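Local coordinates for rhizavidin (Rhizobium etli, PDB 3EW1), which binds biotin with high affinity as a dimeric member of the avidin family, at residues G24-I29 and Q40-A45; T100-A105 and A113-Q118. All blocks are in the same frame, centred on the assembly; numbering follows the deposited sequence.

Contact 1: residues G24-I29 and Q40-A45; sequences GSTMII and QYVNRA
T26 to I28 pair with V42 to Q40 as neighbouring antiparallel strands of the avidin beta-barrel, their axes 4.7 Å apart, and backbone hydrogen bonds join T26 with V42 and I28 with Q40 in both directions. Together the strands form a beta hairpin. Between the hydrogen-bonded pairs sits the non-hydrogen-bonded pair M27 and Y41, whose side chains point to the same face of the sheet, where both touch L57 and F121; there M27 CB packs on Y41 CD2 at 3.8 Å. With CG anti to the backbone N (chi1 -171°), the Y41 ring lies back across the hairpin, T26 O over one face near the rim and Y41 OH 3.3 Å from S25 CB. Y41 and N43 belong to the biotin site; a tyrosine probably suits this place, since its ring packs on L57 and F121 while the polar site residues N21 and D119 lie beside it. T26 and V42, with I28 and Q40, point to the opposite face; R44, just past the strand, reaches back to T26. The arginine chain runs extended from CG to NE back toward G24 and T26, where NH1 donates to two acceptors: G24 O at 3.1 Å and T26 OG1 at 2.8 Å, the latter in the guanidinium plane, while V42 CG1 lies over one guanidinium face. A methionine in place of R44 would probably leave G24 O and T26 OG1 without their shared donor and the turn before T26 less firmly tied. G24 has a positive phi (94°), where a side chain would jam against the preceding carbonyl. Beyond the paired strands, R44 N donates to S25 OG at 3.0 Å in a nearly straight bond of 172°.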
# COMPACT_ATOMS: atom_id res chain seq x y z
N GLY B 24 -2.28 -18.12 -8.78
CA GLY B 24 -0.92 -18.57 -9.04
C GLY B 24 0.10 -17.45 -8.93
O GLY B 24 1.30 -17.68 -9.10
N SER B 25 -0.38 -16.26 -8.62
CA SER B 25 0.54 -15.15 -8.42
C SER B 25 1.30 -15.37 -7.12
O SER B 25 0.78 -16.00 -6.19
CB SER B 25 -0.21 -13.83 -8.41
OG SER B 25 -0.80 -13.61 -9.68
N THR B 26 2.55 -14.92 -7.09
CA THR B 26 3.38 -15.06 -5.90
C THR B 26 3.93 -13.71 -5.42
O THR B 26 4.08 -12.73 -6.21
CB THR B 26 4.55 -16.03 -6.13
OG1 THR B 26 5.28 -15.62 -7.30
CG2 THR B 26 4.04 -17.47 -6.31
N MET B 27 4.18 -13.62 -4.13
CA MET B 27 4.89 -12.49 -3.61
C MET B 27 5.89 -12.93 -2.56
O MET B 27 5.68 -13.94 -1.87
CB MET B 27 3.95 -11.41 -3.10
CG MET B 27 3.17 -11.80 -1.86
SD MET B 27 2.09 -10.43 -1.34
CE MET B 27 1.29 -11.16 0.08
N ILE B 28 6.99 -12.20 -2.48
CA ILE B 28 8.00 -12.45 -1.51
C ILE B 28 8.06 -11.20 -0.70
O ILE B 28 8.33 -10.15 -1.27
CB ILE B 28 9.36 -12.71 -2.17
CG1 ILE B 28 9.25 -14.01 -2.99
CG2 ILE B 28 10.45 -12.80 -1.08
CD1 ILE B 28 10.49 -14.46 -3.80
N ILE B 29 7.84 -11.30 0.61
CA ILE B 29 7.78 -10.08 1.44
C ILE B 29 8.76 -10.10 2.60
O ILE B 29 9.23 -11.15 3.03
CB ILE B 29 6.35 -9.73 1.96
CG1 ILE B 29 5.84 -10.74 3.01
CG2 ILE B 29 5.39 -9.54 0.78
CD1 ILE B 29 4.44 -10.43 3.51
N GLN B 40 8.43 -8.23 -3.53
CA GLN B 40 8.37 -8.35 -4.98
C GLN B 40 7.20 -9.20 -5.32
O GLN B 40 6.96 -10.20 -4.66
CB GLN B 40 9.66 -8.96 -5.54
CG GLN B 40 10.91 -8.10 -5.35
CD GLN B 40 10.92 -6.86 -6.22
OE1 GLN B 40 10.52 -6.91 -7.37
NE2 GLN B 40 11.46 -5.75 -5.69
N TYR B 41 6.43 -8.80 -6.31
CA TYR B 41 5.24 -9.53 -6.68
C TYR B 41 5.40 -10.04 -8.12
O TYR B 41 5.88 -9.30 -9.01
CB TYR B 41 4.05 -8.58 -6.57
CG TYR B 41 2.69 -9.22 -6.72
CD1 TYR B 41 2.17 -9.55 -7.97
CD2 TYR B 41 1.89 -9.48 -5.59
CE1 TYR B 41 0.89 -10.15 -8.09
CE2 TYR B 41 0.63 -10.03 -5.70
CZ TYR B 41 0.14 -10.37 -6.95
OH TYR B 41 -1.10 -10.93 -7.03
N VAL B 42 5.00 -11.28 -8.35
CA VAL B 42 5.03 -11.87 -9.71
C VAL B 42 3.61 -12.28 -10.07
O VAL B 42 3.01 -13.17 -9.44
CB VAL B 42 6.02 -13.08 -9.89
CG1 VAL B 42 6.02 -13.51 -11.36
CG2 VAL B 42 7.43 -12.70 -9.49
N ASN B 43 3.05 -11.60 -11.05
CA ASN B 43 1.72 -11.82 -11.51
C ASN B 43 1.69 -13.00 -12.49
O ASN B 43 2.53 -13.09 -13.38
CB ASN B 43 1.21 -10.54 -12.18
CG ASN B 43 -0.10 -10.73 -12.87
OD1 ASN B 43 -1.04 -11.33 -12.30
ND2 ASN B 43 -0.21 -10.21 -14.09
N ARG B 44 0.72 -13.89 -12.28
CA ARG B 44 0.47 -15.02 -13.17
C ARG B 44 -1.03 -15.18 -13.45
O ARG B 44 -1.45 -16.25 -13.90
CB ARG B 44 1.04 -16.30 -12.56
CG ARG B 44 2.53 -16.28 -12.42
CD ARG B 44 3.07 -17.61 -12.00
NE ARG B 44 4.50 -17.50 -11.78
CZ ARG B 44 5.04 -17.09 -10.63
NH1 ARG B 44 4.25 -16.77 -9.62
NH2 ARG B 44 6.36 -17.01 -10.50
N ALA B 45 -1.82 -14.13 -13.22
CA ALA B 45 -3.27 -14.18 -13.45
C ALA B 45 -3.56 -14.34 -14.92
O ALA B 45 -3.12 -13.55 -15.74
CB ALA B 45 -3.96 -12.96 -12.91

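Contact 2: residues T100-A105 and A113-Q118; sequences TSWNLA and AIEQGQ
W102 lays its indole across G117, between the antiparallel strands 100-105 and 113-118 of a beta hairpin in the avidin barrel. G117 CA stands over the six-membered ring, 3.7 Å from its centroid, in a CH-pi contact. Glycine suits the place because a CB would collide with W102 CZ2. The ring lies over its neighbour because CG sits between the backbone N and the carbonyl carbon (chi1 54°); its six-membered ring brings CZ3 to 3.9 Å from E115 CG.

Backbone hydrogen bonds run in both directions between W102 and G117 and between L104 and E115. Among the side-chain polar contacts, N103 and Q116 lie side by side, their amide planes 23° apart, and Q116 NE2 donates to a lone pair of N103 OD1 at 3.2 Å, though the bond is bent to 135°. A water takes a weak bond from W102 NE1 and donates to Q118 O at 2.8 Å.

Apolar packing is tight where I114 CD1 meets A105 CB at 3.5 Å; the small alanine makes room for the isoleucine's end.

Strand 78-92 flanks the hairpin on the side of 100-105, bonded to S101, N103 and A105. The W102 ring meets that of W85, and NE1 also makes a weak hydrogen bond to OD1 of D119, a biotin-site residue, whereas N103 and Q116 pack on N103 and Q116 of the second subunit.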
# COMPACT_ATOMS: atom_id res chain seq x y z
N THR B 100 -7.49 -10.95 1.46
CA THR B 100 -7.45 -9.55 1.00
C THR B 100 -8.58 -9.17 0.04
O THR B 100 -9.14 -10.03 -0.66
CB THR B 100 -6.13 -9.23 0.23
OG1 THR B 100 -6.12 -9.85 -1.05
CG2 THR B 100 -4.87 -9.56 1.00
N SER B 101 -8.90 -7.87 -0.00
CA SER B 101 -9.65 -7.20 -1.11
C SER B 101 -8.67 -6.35 -1.80
O SER B 101 -7.78 -5.81 -1.15
CB SER B 101 -10.74 -6.30 -0.56
OG SER B 101 -11.72 -7.13 0.08
N TRP B 102 -8.84 -6.20 -3.12
CA TRP B 102 -7.96 -5.33 -3.92
C TRP B 102 -8.77 -4.43 -4.81
O TRP B 102 -9.92 -4.72 -5.19
CB TRP B 102 -6.92 -6.12 -4.71
CG TRP B 102 -7.43 -7.23 -5.63
CD1 TRP B 102 -7.43 -8.59 -5.39
CD2 TRP B 102 -7.97 -7.07 -6.96
NE1 TRP B 102 -7.95 -9.27 -6.47
CE2 TRP B 102 -8.29 -8.36 -7.45
CE3 TRP B 102 -8.24 -5.97 -7.77
CZ2 TRP B 102 -8.86 -8.57 -8.71
CZ3 TRP B 102 -8.81 -6.18 -9.04
CH2 TRP B 102 -9.11 -7.47 -9.49
N ASN B 103 -8.12 -3.29 -5.11
CA ASN B 103 -8.54 -2.36 -6.14
C ASN B 103 -7.43 -2.27 -7.18
O ASN B 103 -6.26 -2.29 -6.83
CB ASN B 103 -8.82 -0.98 -5.54
CG ASN B 103 -10.12 -0.96 -4.74
OD1 ASN B 103 -11.17 -1.44 -5.22
ND2 ASN B 103 -10.09 -0.35 -3.55
N LEU B 104 -7.83 -2.18 -8.44
CA LEU B 104 -6.90 -1.99 -9.55
C LEU B 104 -7.34 -0.72 -10.27
O LEU B 104 -8.47 -0.64 -10.76
CB LEU B 104 -6.98 -3.20 -10.51
CG LEU B 104 -6.37 -3.16 -11.92
CD1 LEU B 104 -4.87 -2.91 -11.84
CD2 LEU B 104 -6.66 -4.46 -12.69
N ALA B 105 -6.45 0.26 -10.29
CA ALA B 105 -6.68 1.50 -11.03
C ALA B 105 -5.96 1.41 -12.38
O ALA B 105 -4.77 1.11 -12.44
CB ALA B 105 -6.20 2.74 -10.23
N ALA B 113 -10.19 4.15 -14.45
CA ALA B 113 -11.25 3.38 -13.78
C ALA B 113 -10.66 2.50 -12.70
O ALA B 113 -9.46 2.27 -12.68
CB ALA B 113 -12.00 2.52 -14.78
N ILE B 114 -11.53 2.03 -11.82
CA ILE B 114 -11.11 1.13 -10.74
C ILE B 114 -11.85 -0.21 -10.89
O ILE B 114 -13.07 -0.23 -11.01
CB ILE B 114 -11.40 1.75 -9.34
CG1 ILE B 114 -10.92 3.20 -9.21
CG2 ILE B 114 -10.90 0.82 -8.21
CD1 ILE B 114 -9.52 3.52 -9.57
N GLU B 115 -11.13 -1.32 -10.88
CA GLU B 115 -11.71 -2.66 -10.84
C GLU B 115 -11.50 -3.23 -9.40
O GLU B 115 -10.55 -2.89 -8.74
CB GLU B 115 -11.04 -3.54 -11.89
CG GLU B 115 -11.32 -5.02 -11.82
CD GLU B 115 -12.48 -5.45 -12.71
OE1 GLU B 115 -13.50 -4.73 -12.76
OE2 GLU B 115 -12.35 -6.52 -13.34
N GLN B 116 -12.41 -4.08 -8.92
CA GLN B 116 -12.30 -4.63 -7.56
C GLN B 116 -12.31 -6.13 -7.57
O GLN B 116 -12.89 -6.74 -8.46
CB GLN B 116 -13.48 -4.19 -6.72
CG GLN B 116 -13.72 -2.68 -6.72
CD GLN B 116 -14.71 -2.27 -5.67
OE1 GLN B 116 -15.77 -2.89 -5.53
NE2 GLN B 116 -14.38 -1.25 -4.90
N GLY B 117 -11.67 -6.71 -6.56
CA GLY B 117 -11.62 -8.17 -6.43
C GLY B 117 -11.15 -8.65 -5.08
O GLY B 117 -10.98 -7.88 -4.15
N GLN B 118 -10.92 -9.95 -4.98
CA GLN B 118 -10.42 -10.55 -3.77
C GLN B 118 -9.33 -11.54 -4.10
O GLN B 118 -9.44 -12.29 -5.08
CB GLN B 118 -11.53 -11.31 -3.05
CG GLN B 118 -12.58 -10.46 -2.39
CD GLN B 118 -13.96 -11.02 -2.68
OE1 GLN B 118 -14.56 -11.73 -1.87
NE2 GLN B 118 -14.45 -10.73 -3.89
O HOH W 1 -9.02 -12.10 -7.83

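Contacts 1 and 2 are both hairpins of one eight-stranded barrel, in series along the chain and using different strands, with centres about 16 Å apart and no touch between them. Both are partly buried, but the centre of contact 1 is about 6 Å from the centre of the chain, that of contact 2 about 15 Å. Each has a face toward the biotin site, Y41 in one and W102 in the other, and D119 lies close to both rings. Their other faces differ: in contact 1 an arginine ties a turn to a strand and no other chain of the assembly touches it, whereas contact 2 offers amides and small side chains to the second subunit.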